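Long-range contact in BpsB (PgaB), Poly-beta-1,6-N-acetyl-D-glucosamine N-deacetylase (Bordetella bronchiseptica RB50, PDB 5BU6), which removes acetyl groups from N-acetylglucosamine units of poly-beta-1,6-N-acetyl-D-glucosamine, a deacetylation required for biofilm formation: residues F13-M18 / T256-S261. The protein carries 5 engineered substitutions. Sequence-based numbering, arbitrary orientation.
Sequences FRVLSM and TQIRRS. Engineered in segment 13-18: Ser17 (natural residue Cys).
In the parallel beta-sheet of this family 4 carbohydrate esterase, whose catalytic domains adopt a distorted (beta/alpha) barrel, the loop leading into strand 261-266 meets strand 14-20, and pairing begins at Ser261. Leu16 and Ser261 form the parallel bridge, gripped by two nearly straight backbone hydrogen bonds: Ser261 N gives to Val15 O at 3.0 Å, and Ser17 N to Ser261 O at 2.8 Å. Before the bridge the backbones diverge, and a water takes over, accepting from Val15 N and donating to Arg259 O. A second water, in the plane of the Arg14 guanidinium, accepts from NH2 and also bonds Ser261 OG.

Val15, branched and compact, fills the angle between the chains. With CG1 anti to the backbone N (chi1 -180°), that methyl lies 3.6 Å from Arg260 CB, while CG2 meets Ile258 CG2 at 3.7 Å. The same Ile258 methyl approaches Phe13 CE2, 4.2 Å away, making a small apolar cluster that suits these buried side chains.

The bent side chain of Arg260 carries its NH1 to within 2.8 Å of OG of Ser17, an engineered residue replacing the natural cysteine, but the angle is too poor for a hydrogen bond; Arg260 NE instead donates to Thr243 O, and NH1 has a weak, long ion pair with Asp83. The arginine's side chain is about 6 Å from a nickel ion, consistent with a place near the metal site.

Strand 14-20 is flanked by strands 261-266 and 77-83, with backbone hydrogen bonds from Leu16 to Leu79 and Thr81, while Ile258 packs on Ile240 and Leu242 of strand 240-242.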
loop_
_atom_site.group_PDB
_atom_site.type_symbol
_atom_site.label_atom_id
_atom_site.label_comp_id
_atom_site.label_asym_id
_atom_site.label_seq_id
_atom_site.Cartn_x
_atom_site.Cartn_y
_atom_site.Cartn_z
ATOM N N PHE A 13 4.110 14.137 10.273
ATOM C CA PHE A 13 3.687 12.807 10.706
ATOM C C PHE A 13 4.601 11.687 10.194
ATOM O O PHE A 13 5.351 11.865 9.219
ATOM C CB PHE A 13 2.241 12.549 10.278
ATOM C CG PHE A 13 2.036 12.541 8.789
ATOM C CD1 PHE A 13 1.823 13.730 8.094
ATOM C CD2 PHE A 13 2.041 11.341 8.078
ATOM C CE1 PHE A 13 1.631 13.726 6.728
ATOM C CE2 PHE A 13 1.847 11.335 6.697
ATOM C CZ PHE A 13 1.629 12.522 6.026
ATOM N N ARG A 14 4.561 10.554 10.883
ATOM C CA ARG A 14 5.271 9.361 10.427
ATOM C C ARG A 14 4.263 8.355 9.865
ATOM O O ARG A 14 3.078 8.422 10.179
ATOM C CB ARG A 14 6.092 8.757 11.575
ATOM C CG ARG A 14 7.330 9.577 11.964
ATOM C CD ARG A 14 8.504 9.282 11.047
ATOM N NE ARG A 14 9.681 10.068 11.403
ATOM C CZ ARG A 14 10.910 9.854 10.935
ATOM N NH1 ARG A 14 11.896 10.640 11.325
ATOM N NH2 ARG A 14 11.152 8.864 10.080
ATOM N N VAL A 15 4.724 7.462 8.990
ATOM C CA VAL A 15 3.878 6.392 8.442
ATOM C C VAL A 15 4.619 5.073 8.660
ATOM O O VAL A 15 5.829 4.978 8.423
ATOM C CB VAL A 15 3.565 6.573 6.951
ATOM C CG1 VAL A 15 2.676 5.441 6.431
ATOM C CG2 VAL A 15 2.878 7.916 6.698
ATOM N N LEU A 16 3.886 4.068 9.119
ATOM C CA LEU A 16 4.466 2.788 9.459
ATOM C C LEU A 16 3.747 1.721 8.661
ATOM O O LEU A 16 2.560 1.489 8.852
ATOM C CB LEU A 16 4.349 2.557 10.975
ATOM C CG LEU A 16 5.137 1.453 11.667
ATOM C CD1 LEU A 16 6.642 1.673 11.520
ATOM C CD2 LEU A 16 4.722 1.360 13.132
ATOM N N SER A 17 4.458 1.096 7.734
ATOM C CA SER A 17 3.867 0.073 6.887
ATOM C C SER A 17 4.181 -1.307 7.495
ATOM O O SER A 17 5.332 -1.622 7.752
ATOM C CB SER A 17 4.406 0.213 5.468
ATOM O OG SER A 17 3.899 -0.780 4.595
ATOM N N MET A 18 3.151 -2.098 7.767
ATOM C CA MET A 18 3.311 -3.333 8.525
ATOM C C MET A 18 3.187 -4.544 7.616
ATOM O O MET A 18 2.239 -4.655 6.853
ATOM C CB MET A 18 2.269 -3.432 9.633
ATOM C CG MET A 18 2.821 -3.360 11.019
ATOM S SD MET A 18 3.173 -1.660 11.456
ATOM C CE MET A 18 1.565 -0.915 11.222
ATOM N N THR A 256 1.651 13.465 -2.493
ATOM C CA THR A 256 1.893 12.500 -3.564
ATOM C C THR A 256 3.161 11.691 -3.313
ATOM O O THR A 256 3.397 10.684 -3.976
ATOM C CB THR A 256 2.050 13.195 -4.918
ATOM O OG1 THR A 256 3.105 14.159 -4.808
ATOM C CG2 THR A 256 0.751 13.899 -5.331
ATOM N N GLN A 257 3.982 12.150 -2.370
ATOM C CA GLN A 257 5.289 11.546 -2.110
ATOM C C GLN A 257 5.475 11.161 -0.646
ATOM O O GLN A 257 6.573 11.310 -0.091
ATOM C CB GLN A 257 6.418 12.508 -2.510
ATOM C CG GLN A 257 6.300 13.106 -3.892
ATOM C CD GLN A 257 6.506 12.081 -4.975
ATOM O OE1 GLN A 257 7.301 11.146 -4.819
ATOM N NE2 GLN A 257 5.776 12.232 -6.077
ATOM N N ILE A 258 4.424 10.640 -0.031
ATOM C CA ILE A 258 4.452 10.312 1.393
ATOM C C ILE A 258 5.519 9.248 1.730
ATOM O O ILE A 258 5.627 8.215 1.063
ATOM C CB ILE A 258 3.058 9.848 1.850
ATOM C CG1 ILE A 258 2.061 11.024 1.785
ATOM C CG2 ILE A 258 3.080 9.301 3.267
ATOM C CD1 ILE A 258 0.645 10.600 2.169
ATOM N N ARG A 259 6.308 9.546 2.757
ATOM C CA ARG A 259 7.381 8.689 3.241
ATOM C C ARG A 259 6.875 7.663 4.251
ATOM O O ARG A 259 6.023 7.977 5.069
ATOM C CB ARG A 259 8.472 9.550 3.894
ATOM C CG ARG A 259 9.081 10.520 2.917
ATOM C CD ARG A 259 9.810 11.648 3.607
ATOM N NE ARG A 259 10.493 12.477 2.626
ATOM C CZ ARG A 259 11.120 13.610 2.915
ATOM N NH1 ARG A 259 11.134 14.064 4.161
ATOM N NH2 ARG A 259 11.718 14.290 1.951
ATOM N N ARG A 260 7.412 6.449 4.222
ATOM C CA ARG A 260 7.064 5.507 5.274
ATOM C C ARG A 260 8.189 4.551 5.600
ATOM O O ARG A 260 9.115 4.360 4.804
ATOM C CB ARG A 260 5.820 4.715 4.898
ATOM C CG ARG A 260 6.007 3.739 3.810
ATOM C CD ARG A 260 4.678 3.591 3.004
ATOM N NE ARG A 260 4.913 2.667 1.905
ATOM C CZ ARG A 260 4.315 1.489 1.769
ATOM N NH1 ARG A 260 3.387 1.106 2.634
ATOM N NH2 ARG A 260 4.624 0.712 0.743
ATOM N N SER A 261 8.098 3.980 6.790
ATOM C CA SER A 261 9.061 2.997 7.267
ATOM C C SER A 261 8.374 1.657 7.209
ATOM O O SER A 261 7.162 1.579 7.347
ATOM C CB SER A 261 9.527 3.316 8.682
ATOM O OG SER A 261 10.291 4.509 8.684
HETATM O O HOH W 1 9.455 6.950 8.453
HETATM O O HOH W 2 7.297 8.218 7.716
#